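Local coordinates for protein N-acetylmuramoyl-L-alanine amidase (PDB 7AGM) that probably cleaves the amide bond between N-acetylmuramic acid and L-alanine in peptidoglycan, as a zinc-dependent cell-wall amidase, at residues M9-P15 / P100-I106; F118-S124 / G161-S166; L127-Q131 / L171-P177; Q137-M142 / G211-F215. All blocks are in the same frame, centred on the assembly; numbering follows the deposited sequence. Where two conformers were deposited one is given.

Interaction 1 (M9-P15 / P100-I106); sequences MIVFLDP and PHAIVSI
His101 and Met9 meet at the start of two parallel strands, and the imidazole can be followed outward atom by atom. His101 CB lies 3.6 Å from Ile10 O and also touches Met9 CE. His101 CG sits against the same methyl, 3.7 Å from Met9 CE, because chi1 (-60°) turns the ring back beside its own backbone N and so toward the incoming chain. His101 ND1 accepts from Ile10 N at 3.0 Å, with the donor close to the ring plane, consistent with this nitrogen carrying no proton. CD2 again meets Met9 CE, and CE1 passes near Met9 CA. The methionine, bent at chi3, thus lies over part of one imidazole face, its methyl making an off-centre CH-pi contact.

Ile10 O takes two donors, a shorter bond from His101 N and a longer one from Ala102 N. From there Phe12 and Asp14 alternate donating to and accepting from 102-106, the pattern of parallel neighbours in the central mixed sheet of this Amidase_3-family zinc amidase, where 10-15 runs between 73-76 and 102-109.

Phe12 and Ile103 share a face, Phe12 CD2 reaching Ile103 CG2 at 4.1 Å near the ring edge, with helix 88-98 packed over both. Further along that face Ser105 OG donates to Asp14 OD2 at 2.8 Å, meeting the oxygen from above the carboxylate plane. The other oxygen, OD1, is held by Ser77 and by a salt bridge to Arg91, so both ends of this buried carboxylate are engaged. Ser105 in turn neighbours His107, a zinc ligand.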
loop_
_atom_site.group_PDB
_atom_site.type_symbol
_atom_site.label_atom_id
_atom_site.label_comp_id
_atom_site.label_asym_id
_atom_site.label_seq_id
_atom_site.Cartn_x
_atom_site.Cartn_y
_atom_site.Cartn_z
ATOM N N MET A 9 17.393 8.390 0.985
ATOM C CA MET A 9 16.499 7.689 1.892
ATOM C C MET A 9 15.916 6.460 1.202
ATOM O O MET A 9 15.944 6.338 -0.026
ATOM C CB MET A 9 15.416 8.638 2.413
ATOM C CG MET A 9 16.009 9.781 3.256
ATOM S SD MET A 9 14.782 10.942 3.894
ATOM C CE MET A 9 14.231 10.124 5.386
ATOM N N ILE A 10 15.407 5.529 2.009
ATOM C CA ILE A 10 15.060 4.185 1.551
ATOM C C ILE A 10 13.564 3.958 1.706
ATOM O O ILE A 10 13.017 4.109 2.805
ATOM C CB ILE A 10 15.842 3.114 2.331
ATOM C CG1 ILE A 10 17.348 3.373 2.246
ATOM C CG2 ILE A 10 15.481 1.736 1.835
ATOM C CD1 ILE A 10 18.123 2.648 3.312
ATOM N N VAL A 11 12.908 3.562 0.615
ATOM C CA VAL A 11 11.486 3.240 0.611
ATOM C C VAL A 11 11.312 1.806 0.132
ATOM O O VAL A 11 11.817 1.434 -0.939
ATOM C CB VAL A 11 10.693 4.202 -0.297
ATOM C CG1 VAL A 11 9.220 3.789 -0.375
ATOM C CG2 VAL A 11 10.848 5.648 0.179
ATOM N N PHE A 12 10.593 1.002 0.912
ATOM C CA PHE A 12 10.195 -0.338 0.494
ATOM C C PHE A 12 8.775 -0.281 -0.055
ATOM O O PHE A 12 7.861 0.213 0.623
ATOM C CB PHE A 12 10.268 -1.317 1.667
ATOM C CG PHE A 12 10.002 -2.747 1.278
ATOM C CD1 PHE A 12 11.013 -3.530 0.721
ATOM C CD2 PHE A 12 8.751 -3.321 1.471
ATOM C CE1 PHE A 12 10.772 -4.856 0.362
ATOM C CE2 PHE A 12 8.512 -4.640 1.124
ATOM C CZ PHE A 12 9.527 -5.412 0.563
ATOM N N LEU A 13 8.597 -0.771 -1.287
ATOM C CA LEU A 13 7.320 -0.737 -1.992
ATOM C C LEU A 13 6.762 -2.146 -2.103
ATOM O O LEU A 13 7.470 -3.069 -2.519
ATOM C CB LEU A 13 7.495 -0.139 -3.391
ATOM C CG LEU A 13 7.935 1.326 -3.423
ATOM C CD1 LEU A 13 8.329 1.726 -4.844
ATOM C CD2 LEU A 13 6.830 2.237 -2.876
ATOM N N ASP A 14 5.487 -2.306 -1.749
ATOM C CA ASP A 14 4.824 -3.610 -1.736
ATOM C C ASP A 14 3.551 -3.568 -2.571
ATOM O O ASP A 14 2.471 -3.219 -2.070
ATOM C CB ASP A 14 4.524 -4.051 -0.303
ATOM C CG ASP A 14 3.640 -5.281 -0.247
ATOM O OD1 ASP A 14 3.823 -6.183 -1.092
ATOM O OD2 ASP A 14 2.768 -5.344 0.651
ATOM N N PRO A 15 3.631 -3.942 -3.847
ATOM C CA PRO A 15 2.401 -4.083 -4.644
ATOM C C PRO A 15 1.640 -5.322 -4.197
ATOM O O PRO A 15 2.138 -6.448 -4.300
ATOM C CB PRO A 15 2.913 -4.206 -6.084
ATOM C CG PRO A 15 4.334 -4.677 -5.963
ATOM C CD PRO A 15 4.855 -4.267 -4.602
ATOM N N PRO A 100 14.048 0.451 6.378
ATOM C CA PRO A 100 13.780 1.603 5.516
ATOM C C PRO A 100 13.274 2.798 6.306
ATOM O O PRO A 100 12.869 2.699 7.468
ATOM C CB PRO A 100 12.675 1.078 4.593
ATOM C CG PRO A 100 11.935 0.112 5.444
ATOM C CD PRO A 100 12.951 -0.532 6.342
ATOM N N HIS A 101 13.280 3.947 5.627
ATOM C CA HIS A 101 12.660 5.143 6.180
ATOM C C HIS A 101 11.150 5.167 5.989
ATOM O O HIS A 101 10.452 5.860 6.737
ATOM C CB HIS A 101 13.298 6.386 5.566
ATOM C CG HIS A 101 14.762 6.473 5.824
ATOM N ND1 HIS A 101 15.706 6.039 4.919
ATOM C CD2 HIS A 101 15.444 6.878 6.920
ATOM C CE1 HIS A 101 16.912 6.210 5.434
ATOM N NE2 HIS A 101 16.780 6.719 6.646
ATOM N N ALA A 102 10.634 4.454 4.991
ATOM C CA ALA A 102 9.199 4.395 4.761
ATOM C C ALA A 102 8.875 3.105 4.033
ATOM O O ALA A 102 9.649 2.649 3.187
ATOM C CB ALA A 102 8.710 5.582 3.917
ATOM N N ILE A 103 7.724 2.529 4.370
ATOM C CA ILE A 103 7.180 1.351 3.707
ATOM C C ILE A 103 5.785 1.703 3.217
ATOM O O ILE A 103 4.972 2.226 3.983
ATOM C CB ILE A 103 7.110 0.160 4.678
ATOM C CG1 ILE A 103 8.500 -0.147 5.252
ATOM C CG2 ILE A 103 6.459 -1.041 4.007
ATOM C CD1 ILE A 103 8.457 -0.998 6.555
ATOM N N VAL A 104 5.499 1.418 1.951
ATOM C CA VAL A 104 4.151 1.622 1.417
ATOM C C VAL A 104 3.695 0.347 0.727
ATOM O O VAL A 104 4.348 -0.118 -0.216
ATOM C CB VAL A 104 4.055 2.822 0.453
ATOM C CG1 VAL A 104 2.612 3.000 -0.026
ATOM C CG2 VAL A 104 4.566 4.091 1.114
ATOM N N SER A 105 2.562 -0.197 1.172
ATOM C CA SER A 105 1.899 -1.295 0.489
ATOM C C SER A 105 0.728 -0.715 -0.289
ATOM O O SER A 105 -0.003 0.134 0.226
ATOM C CB SER A 105 1.420 -2.330 1.506
ATOM O OG SER A 105 0.749 -3.399 0.869
ATOM N N ILE A 106 0.590 -1.120 -1.548
ATOM C CA ILE A 106 -0.389 -0.535 -2.459
ATOM C C ILE A 106 -1.418 -1.594 -2.827
ATOM O O ILE A 106 -1.057 -2.689 -3.287
ATOM C CB ILE A 106 0.290 0.073 -3.696
ATOM C CG1 ILE A 106 1.204 1.228 -3.270
ATOM C CG2 ILE A 106 -0.756 0.564 -4.677
ATOM C CD1 ILE A 106 1.947 1.894 -4.425
#

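Interaction 2 (F118-S124 / G161-S166); sequences FHVLYSS and GLNPRS
Tyr122 lays one ring face over Pro164: CA of the proline stands 4.0 Å from the centroid of the Tyr122 ring, nearly on the normal, a CH-pi contact. The phenol reaches there because chi1 (60°) places CG between the backbone N and the carbonyl carbon, folding the ring alongside the pyrrolidine, and Tyr122 OH ends 3.7 Å from Pro164 CB. The guanidinium of Arg165 has Leu121 CD2 on one face, 3.7 Å from Arg165 NH1. At its edge, Arg165 NH1 donates to Asn163 OD1 at 2.8 Å, in the plane of both groups. His119 also offers an edge: its CD2 lies 3.3 Å from Asn163 OD1, and a water joins His119 NE2 to Arg165 NH1. Asn163 OD1 therefore sits among arginine, imidazole and the Leu121 side chain, while Asp167 forms a salt bridge with Arg165 NE and holds the arginine from beyond the segment.

Beneath the side chains the backbones pair in parallel. Val120 N to Gly161 O, Arg165 N to Tyr122 O and Ser124 N to Arg165 O are sound bonds; those of Asn163 N and Tyr122 N are weak, and the strand segments cross at 28°.

Val120, Tyr122 and Leu162 face helix 134-148, which lies in the connection between the two strands. Parallel neighbours joined through a helix make a beta-alpha-beta crossover, here adding outermost strand 162-165 to the six-stranded mixed sheet of the amidase.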
loop_
_atom_site.group_PDB
_atom_site.type_symbol
_atom_site.label_atom_id
_atom_site.label_comp_id
_atom_site.label_asym_id
_atom_site.label_seq_id
_atom_site.Cartn_x
_atom_site.Cartn_y
_atom_site.Cartn_z
ATOM N N PHE A 118 -10.373 6.538 -1.596
ATOM C CA PHE A 118 -9.202 5.909 -0.988
ATOM C C PHE A 118 -9.346 5.786 0.528
ATOM O O PHE A 118 -10.075 6.541 1.180
ATOM C CB PHE A 118 -7.926 6.709 -1.303
ATOM C CG PHE A 118 -7.807 7.994 -0.517
ATOM C CD1 PHE A 118 -7.266 7.998 0.770
ATOM C CD2 PHE A 118 -8.252 9.196 -1.052
ATOM C CE1 PHE A 118 -7.180 9.175 1.502
ATOM C CE2 PHE A 118 -8.164 10.379 -0.321
ATOM C CZ PHE A 118 -7.622 10.363 0.963
ATOM N N HIS A 119 -8.604 4.840 1.099
ATOM C CA HIS A 119 -8.362 4.873 2.535
ATOM C C HIS A 119 -6.949 4.392 2.836
ATOM O O HIS A 119 -6.388 3.557 2.117
ATOM C CB HIS A 119 -9.485 4.220 3.390
ATOM C CG HIS A 119 -9.702 2.755 3.151
ATOM N ND1 HIS A 119 -10.168 2.248 1.955
ATOM C CD2 HIS A 119 -9.583 1.694 3.985
ATOM C CE1 HIS A 119 -10.290 0.935 2.053
ATOM N NE2 HIS A 119 -9.943 0.573 3.276
ATOM N N VAL A 120 -6.365 4.979 3.882
ATOM C CA VAL A 120 -4.991 4.714 4.296
ATOM C C VAL A 120 -5.046 3.969 5.618
ATOM O O VAL A 120 -5.560 4.496 6.614
ATOM C CB VAL A 120 -4.157 5.999 4.420
ATOM C CG1 VAL A 120 -2.718 5.664 4.854
ATOM C CG2 VAL A 120 -4.156 6.772 3.100
ATOM N N LEU A 121 -4.522 2.746 5.622
ATOM C CA LEU A 121 -4.525 1.882 6.794
ATOM C C LEU A 121 -3.205 2.001 7.542
ATOM O O LEU A 121 -2.134 2.117 6.936
ATOM C CB LEU A 121 -4.724 0.418 6.400
ATOM C CG LEU A 121 -6.073 -0.045 5.836
ATOM C CD1 LEU A 121 -6.435 0.608 4.494
ATOM C CD2 LEU A 121 -6.066 -1.563 5.714
ATOM N N TYR A 122 -3.285 1.941 8.868
ATOM C CA TYR A 122 -2.086 1.926 9.691
ATOM C C TYR A 122 -2.341 1.063 10.918
ATOM O O TYR A 122 -3.479 0.925 11.375
ATOM C CB TYR A 122 -1.637 3.341 10.073
ATOM C CG TYR A 122 -2.657 4.139 10.856
ATOM C CD1 TYR A 122 -3.693 4.810 10.214
ATOM C CD2 TYR A 122 -2.576 4.234 12.250
ATOM C CE1 TYR A 122 -4.625 5.546 10.942
ATOM C CE2 TYR A 122 -3.487 4.965 12.976
ATOM C CZ TYR A 122 -4.513 5.619 12.326
ATOM O OH TYR A 122 -5.407 6.335 13.093
ATOM N N SER A 123 -1.267 0.482 11.446
ATOM C CA SER A 123 -1.383 -0.432 12.575
ATOM C C SER A 123 -1.887 0.286 13.817
ATOM O O SER A 123 -1.311 1.286 14.256
ATOM C CB SER A 123 -0.028 -1.069 12.878
ATOM O OG SER A 123 -0.166 -1.995 13.946
ATOM N N SER A 124 -2.951 -0.248 14.390
ATOM C CA SER A 124 -3.509 0.280 15.626
ATOM C C SER A 124 -4.298 -0.824 16.315
ATOM O O SER A 124 -5.077 -1.521 15.660
ATOM C CB SER A 124 -4.410 1.478 15.330
ATOM O OG SER A 124 -4.935 2.020 16.531
ATOM N N GLY A 161 -10.701 9.063 5.148
ATOM C CA GLY A 161 -9.621 8.416 4.438
ATOM C C GLY A 161 -8.567 7.782 5.317
ATOM O O GLY A 161 -7.567 7.294 4.785
ATOM N N LEU A 162 -8.739 7.799 6.642
ATOM C CA LEU A 162 -7.851 7.129 7.585
ATOM C C LEU A 162 -8.564 5.919 8.175
ATOM O O LEU A 162 -9.771 5.965 8.438
ATOM C CB LEU A 162 -7.443 8.078 8.719
ATOM C CG LEU A 162 -6.453 9.176 8.332
ATOM C CD1 LEU A 162 -6.276 10.149 9.493
ATOM C CD2 LEU A 162 -5.111 8.570 7.911
ATOM N N ASN A 163 -7.818 4.843 8.406
ATOM C CA ASN A 163 -8.408 3.560 8.791
ATOM C C ASN A 163 -7.433 2.819 9.702
ATOM O O ASN A 163 -6.632 1.990 9.251
ATOM C CB ASN A 163 -8.743 2.748 7.537
ATOM C CG ASN A 163 -9.564 1.498 7.814
ATOM O OD1 ASN A 163 -9.424 0.502 7.102
ATOM N ND2 ASN A 163 -10.436 1.550 8.821
ATOM N N PRO A 164 -7.458 3.110 11.005
ATOM C CA PRO A 164 -6.664 2.307 11.946
ATOM C C PRO A 164 -7.136 0.862 11.935
ATOM O O PRO A 164 -8.338 0.581 11.975
ATOM C CB PRO A 164 -6.926 2.980 13.304
ATOM C CG PRO A 164 -8.226 3.728 13.120
ATOM C CD PRO A 164 -8.243 4.156 11.682
ATOM N N ARG A 165 -6.179 -0.066 11.869
ATOM C CA ARG A 165 -6.497 -1.477 11.696
ATOM C C ARG A 165 -5.530 -2.344 12.480
ATOM O O ARG A 165 -4.342 -2.030 12.584
ATOM C CB ARG A 165 -6.411 -1.870 10.218
ATOM C CG ARG A 165 -7.452 -1.200 9.334
ATOM C CD ARG A 165 -8.807 -1.870 9.497
ATOM N NE ARG A 165 -8.821 -3.167 8.841
ATOM C CZ ARG A 165 -9.158 -3.350 7.567
ATOM N NH1 ARG A 165 -9.511 -2.309 6.818
ATOM N NH2 ARG A 165 -9.139 -4.569 7.042
ATOM N N SER A 166 -6.047 -3.455 13.013
ATOM C CA SER A 166 -5.239 -4.413 13.759
ATOM C C SER A 166 -5.059 -5.743 13.038
ATOM O O SER A 166 -4.312 -6.600 13.528
ATOM C CB SER A 166 -5.835 -4.663 15.155
ATOM O OG SER A 166 -7.082 -5.335 15.082
HETATM O O HOH W 1 -10.016 -2.252 3.856
#

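Interaction 3 (L127-Q131 / L171-P177); sequences LNAAQ and LNLAQFP
A helix N-cap anchors this contact: Asn128 caps helix 129-132, and its side chain, together with that of Gln131, binds carbonyls of the segment 171-177, which leads on from helix 169-173. Asn128 uses both ends of its amide. Asn128 OD1 accepts from Gln131 N at 2.9 Å, the capping bond, while Asn128 ND2 donates almost straight (169°) to Ala174 O at 3.1 Å. Chi1 near +57° places the Asn128 amide between its backbone N and carbonyl carbon, where it can turn back to its own helix and still reach across.

Gln131, from the first turn of the helix, reaches the same carbonyl. Its extended side chain carries NE2 to 3.0 Å from Ala174 O, in the carbonyl plane, and to 2.9 Å from Asn172 O, which it meets from above the carbonyl plane. Both acceptors lie close to the plane of the glutamine amide, so two N-H groups of one nitrogen fix its rotation. The other end of that amide is fixed too: Gln131 OE1 accepts from Leu127 N and bonds Ser123 OG of the adjoining strand 119-123. Ala174 O, in turn, is gripped by two side-chain donors.

The remaining contacts are mostly carbon against carbonyl oxygen. Leu127 CD1 rests 3.4 Å from Asn172 O, and Ala130 CB lies 3.7 Å from Gln175 O; a water bridges Ala130 N and Gln175 O. The Asn172 amide itself turns to Ser166, Thr31 and Arg33. An asparagine N-cap whose amide also bonds Ala174 O thus joins the turn after strand 119-123 to the run from helix 169-173 into strand 178-185.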
loop_
_atom_site.group_PDB
_atom_site.type_symbol
_atom_site.label_atom_id
_atom_site.label_comp_id
_atom_site.label_asym_id
_atom_site.label_seq_id
_atom_site.Cartn_x
_atom_site.Cartn_y
_atom_site.Cartn_z
ATOM N N LEU A 127 2.196 -1.570 18.115
ATOM C CA LEU A 127 2.995 -2.619 18.730
ATOM C C LEU A 127 4.433 -2.205 19.002
ATOM O O LEU A 127 5.171 -2.973 19.630
ATOM C CB LEU A 127 2.984 -3.880 17.853
ATOM C CG LEU A 127 1.610 -4.544 17.717
ATOM C CD1 LEU A 127 1.652 -5.613 16.637
ATOM C CD2 LEU A 127 1.179 -5.145 19.044
ATOM N N ASN A 128 4.837 -1.014 18.568
ATOM C CA ASN A 128 6.188 -0.505 18.768
ATOM C C ASN A 128 6.175 1.000 18.513
ATOM O O ASN A 128 5.147 1.582 18.152
ATOM C CB ASN A 128 7.209 -1.249 17.889
ATOM C CG ASN A 128 6.877 -1.173 16.405
ATOM O OD1 ASN A 128 6.550 -0.108 15.886
ATOM N ND2 ASN A 128 6.946 -2.311 15.721
ATOM N N ALA A 129 7.349 1.620 18.675
ATOM C CA ALA A 129 7.449 3.073 18.581
ATOM C C ALA A 129 7.199 3.572 17.165
ATOM O O ALA A 129 6.614 4.645 16.981
ATOM C CB ALA A 129 8.818 3.546 19.073
ATOM N N ALA A 130 7.659 2.834 16.151
ATOM C CA ALA A 130 7.381 3.257 14.780
ATOM C C ALA A 130 5.883 3.312 14.532
ATOM O O ALA A 130 5.379 4.266 13.925
ATOM C CB ALA A 130 8.036 2.305 13.778
ATOM N N GLN A 131 5.150 2.320 15.038
ATOM C CA GLN A 131 3.713 2.267 14.817
ATOM C C GLN A 131 2.978 3.340 15.604
ATOM O O GLN A 131 1.940 3.834 15.149
ATOM C CB GLN A 131 3.180 0.883 15.186
ATOM C CG GLN A 131 3.719 -0.204 14.263
ATOM C CD GLN A 131 3.178 -1.581 14.584
ATOM O OE1 GLN A 131 2.177 -1.726 15.287
ATOM N NE2 GLN A 131 3.849 -2.607 14.072
ATOM N N LEU A 171 1.279 -4.610 8.313
ATOM C CA LEU A 171 1.330 -3.455 9.205
ATOM C C LEU A 171 1.702 -3.860 10.626
ATOM O O LEU A 171 2.555 -3.220 11.256
ATOM C CB LEU A 171 -0.021 -2.733 9.188
ATOM C CG LEU A 171 -0.350 -2.015 7.869
ATOM C CD1 LEU A 171 -1.770 -1.478 7.922
ATOM C CD2 LEU A 171 0.623 -0.893 7.552
ATOM N N ASN A 172 1.107 -4.939 11.137
ATOM C CA ASN A 172 1.400 -5.358 12.508
ATOM C C ASN A 172 2.877 -5.677 12.682
ATOM O O ASN A 172 3.457 -5.428 13.745
ATOM C CB ASN A 172 0.597 -6.607 12.861
ATOM C CG ASN A 172 -0.891 -6.375 12.880
ATOM O OD1 ASN A 172 -1.360 -5.247 13.023
ATOM N ND2 ASN A 172 -1.649 -7.459 12.778
ATOM N N LEU A 173 3.493 -6.264 11.665
ATOM C CA LEU A 173 4.847 -6.780 11.813
ATOM C C LEU A 173 5.924 -5.763 11.462
ATOM O O LEU A 173 7.105 -6.022 11.728
ATOM C CB LEU A 173 5.019 -8.055 10.975
ATOM C CG LEU A 173 4.197 -9.271 11.421
ATOM C CD1 LEU A 173 4.124 -10.336 10.331
ATOM C CD2 LEU A 173 4.772 -9.851 12.713
ATOM N N ALA A 174 5.551 -4.617 10.889
ATOM C CA ALA A 174 6.548 -3.619 10.510
ATOM C C ALA A 174 7.184 -2.986 11.737
ATOM O O ALA A 174 6.503 -2.656 12.714
ATOM C CB ALA A 174 5.904 -2.525 9.657
ATOM N N GLN A 175 8.497 -2.781 11.659
ATOM C CA GLN A 175 9.276 -2.140 12.712
ATOM C C GLN A 175 9.817 -0.782 12.279
ATOM O O GLN A 175 10.629 -0.187 13.000
ATOM C CB GLN A 175 10.400 -3.072 13.174
ATOM C CG GLN A 175 9.889 -4.430 13.663
ATOM C CD GLN A 175 11.010 -5.386 14.009
ATOM O OE1 GLN A 175 12.177 -5.000 14.048
ATOM N NE2 GLN A 175 10.663 -6.642 14.259
ATOM N N PHE A 176 9.366 -0.283 11.131
ATOM C CA PHE A 176 9.756 0.978 10.520
ATOM C C PHE A 176 8.484 1.605 9.977
ATOM O O PHE A 176 7.460 0.927 9.876
ATOM C CB PHE A 176 10.791 0.706 9.414
ATOM C CG PHE A 176 12.008 0.026 9.953
ATOM C CD1 PHE A 176 12.075 -1.358 10.036
ATOM C CD2 PHE A 176 13.039 0.776 10.487
ATOM C CE1 PHE A 176 13.168 -1.977 10.620
ATOM C CE2 PHE A 176 14.137 0.159 11.071
ATOM C CZ PHE A 176 14.203 -1.213 11.133
ATOM N N PRO A 177 8.496 2.901 9.669
ATOM C CA PRO A 177 7.239 3.581 9.318
ATOM C C PRO A 177 6.575 2.916 8.119
ATOM O O PRO A 177 7.228 2.628 7.111
ATOM C CB PRO A 177 7.689 5.009 8.992
ATOM C CG PRO A 177 8.924 5.185 9.804
ATOM C CD PRO A 177 9.616 3.850 9.769
HETATM O O HOH W 2 9.806 0.507 15.963
#

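Interaction 4 (Q137-M142 / G211-F215); sequences QFAKVM and GIAGF
Phe138 and Phe215 stack where helix 134-148 crosses helix 198-219 on one side of the central sheet of this alpha/beta amidase fold. The short helical segments cross at 132° with their axes 8.6 Å apart. The tight part is aromatic: an offset stack with ring centroids 4.2 Å apart and planes only 13° from parallel. Phe138 CG lies over the centre of the Phe215 ring, and Phe215 CD2 over the centre of the Phe138 ring. Phe138 also puts CB over the Phe215 face, 3.7 Å from the centroid of that ring. In both residues CG stands anti to the backbone N, which sends the two side chains across one another at about a right angle. Beyond the stack, Phe138 reaches the sheet at Ala102, Val104 and Val179, and Phe215 touches Pro177.

Packing stays close at Gly211. The helices approach to 4.2 Å between Met142 CA and Gly211 CA, and Met142 SD stands 4.0 Å from Gly211 CA, too close for a side chain there. Val141, although partly exposed, packs its CG1 on Gly211 O and Phe215 N.

The outer side is looser: Gln137 is exposed, and only its backbone carbon comes near Phe215 CD1. On the buried side, by contrast, Met142 bends at chi2 and chi3 to lie beside Ile212, bringing Met142 CE to 3.9 Å from Ile212 CG1.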
loop_
_atom_site.group_PDB
_atom_site.type_symbol
_atom_site.label_atom_id
_atom_site.label_comp_id
_atom_site.label_asym_id
_atom_site.label_seq_id
_atom_site.Cartn_x
_atom_site.Cartn_y
_atom_site.Cartn_z
ATOM N N GLN A 137 1.877 9.654 11.739
ATOM C CA GLN A 137 2.158 10.863 10.977
ATOM C C GLN A 137 2.194 10.574 9.479
ATOM O O GLN A 137 1.666 11.354 8.672
ATOM C CB GLN A 137 3.477 11.475 11.447
ATOM C CG GLN A 137 3.431 11.935 12.906
ATOM C CD GLN A 137 4.805 12.212 13.486
ATOM O OE1 GLN A 137 5.819 12.097 12.798
ATOM N NE2 GLN A 137 4.843 12.577 14.761
ATOM N N PHE A 138 2.819 9.461 9.089
ATOM C CA PHE A 138 2.868 9.074 7.680
ATOM C C PHE A 138 1.458 8.883 7.130
ATOM O O PHE A 138 1.137 9.375 6.040
ATOM C CB PHE A 138 3.669 7.773 7.583
ATOM C CG PHE A 138 4.094 7.380 6.178
ATOM C CD1 PHE A 138 3.918 8.223 5.076
ATOM C CD2 PHE A 138 4.678 6.135 5.973
ATOM C CE1 PHE A 138 4.331 7.822 3.790
ATOM C CE2 PHE A 138 5.078 5.724 4.696
ATOM C CZ PHE A 138 4.907 6.579 3.608
ATOM N N ALA A 139 0.591 8.197 7.886
ATOM C CA ALA A 139 -0.777 7.989 7.423
ATOM C C ALA A 139 -1.468 9.321 7.150
ATOM O O ALA A 139 -2.148 9.477 6.130
ATOM C CB ALA A 139 -1.565 7.153 8.430
ATOM N N LYS A 140 -1.258 10.307 8.025
ATOM C CA LYS A 140 -1.901 11.603 7.845
ATOM C C LYS A 140 -1.345 12.338 6.629
ATOM O O LYS A 140 -2.110 12.912 5.847
ATOM C CB LYS A 140 -1.751 12.440 9.116
ATOM C CG LYS A 140 -2.409 11.819 10.339
ATOM C CD LYS A 140 -2.290 12.719 11.561
ATOM C CE LYS A 140 -2.989 12.103 12.762
ATOM N NZ LYS A 140 -2.927 12.983 13.960
ATOM N N VAL A 141 -0.018 12.335 6.452
ATOM C CA VAL A 141 0.569 12.992 5.285
ATOM C C VAL A 141 0.074 12.332 4.002
ATOM O O VAL A 141 -0.280 13.009 3.023
ATOM C CB VAL A 141 2.107 12.961 5.374
ATOM C CG1 VAL A 141 2.723 13.520 4.100
ATOM C CG2 VAL A 141 2.616 13.722 6.609
ATOM N N MET A 142 0.036 11.000 3.989
ATOM C CA MET A 142 -0.422 10.278 2.803
ATOM C C MET A 142 -1.885 10.584 2.506
ATOM O O MET A 142 -2.255 10.883 1.362
ATOM C CB MET A 142 -0.219 8.780 3.010
ATOM C CG MET A 142 -0.658 7.933 1.816
ATOM S SD MET A 142 0.342 8.184 0.334
ATOM C CE MET A 142 1.824 7.277 0.773
ATOM N N GLY A 211 2.751 11.890 -1.170
ATOM C CA GLY A 211 2.684 11.445 0.217
ATOM C C GLY A 211 4.018 10.937 0.738
ATOM O O GLY A 211 4.429 11.261 1.858
ATOM N N ILE A 212 4.699 10.104 -0.054
ATOM C CA ILE A 212 5.991 9.555 0.358
ATOM C C ILE A 212 7.017 10.666 0.521
ATOM O O ILE A 212 7.709 10.749 1.546
ATOM C CB ILE A 212 6.471 8.481 -0.637
ATOM C CG1 ILE A 212 5.500 7.300 -0.632
ATOM C CG2 ILE A 212 7.906 8.049 -0.303
ATOM C CD1 ILE A 212 5.840 6.242 -1.691
ATOM N N ALA A 213 7.136 11.534 -0.490
ATOM C CA ALA A 213 8.134 12.599 -0.449
ATOM C C ALA A 213 7.864 13.564 0.698
ATOM O O ALA A 213 8.801 14.012 1.375
ATOM C CB ALA A 213 8.163 13.343 -1.783
ATOM N N GLY A 214 6.590 13.890 0.937
ATOM C CA GLY A 214 6.256 14.773 2.042
ATOM C C GLY A 214 6.625 14.176 3.385
ATOM O O GLY A 214 7.160 14.868 4.260
ATOM N N PHE A 215 6.366 12.879 3.563
ATOM C CA PHE A 215 6.738 12.223 4.811
ATOM C C PHE A 215 8.255 12.142 4.964
ATOM O O PHE A 215 8.792 12.437 6.036
ATOM C CB PHE A 215 6.111 10.830 4.907
ATOM C CG PHE A 215 6.553 10.062 6.129
ATOM C CD1 PHE A 215 6.155 10.465 7.397
ATOM C CD2 PHE A 215 7.378 8.949 6.012
ATOM C CE1 PHE A 215 6.562 9.767 8.532
ATOM C CE2 PHE A 215 7.784 8.243 7.141
ATOM C CZ PHE A 215 7.375 8.661 8.407
#

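Interactions 1 and 4 are buried, whereas 2 and 3 reach the surface. Interactions 1 and 2 both pair parallel strands of one sheet, the first near its middle and the second at an edge, where the backbone bonds are less regular and a water takes part. Interaction 4 has no hydrogen bond between its segments; it packs Phe138 onto strand 102-109 of interaction 1, Phe215 against His101 and Pro177, and Ala139 and Met142 onto strand 119-123 of interaction 2. Interaction 3 relies instead on side-chain amides; Gln131 and Asn172 bind Ser123 and Ser166 of interaction 2, and Pro177 O probably bonds Ile103 N of interaction 1.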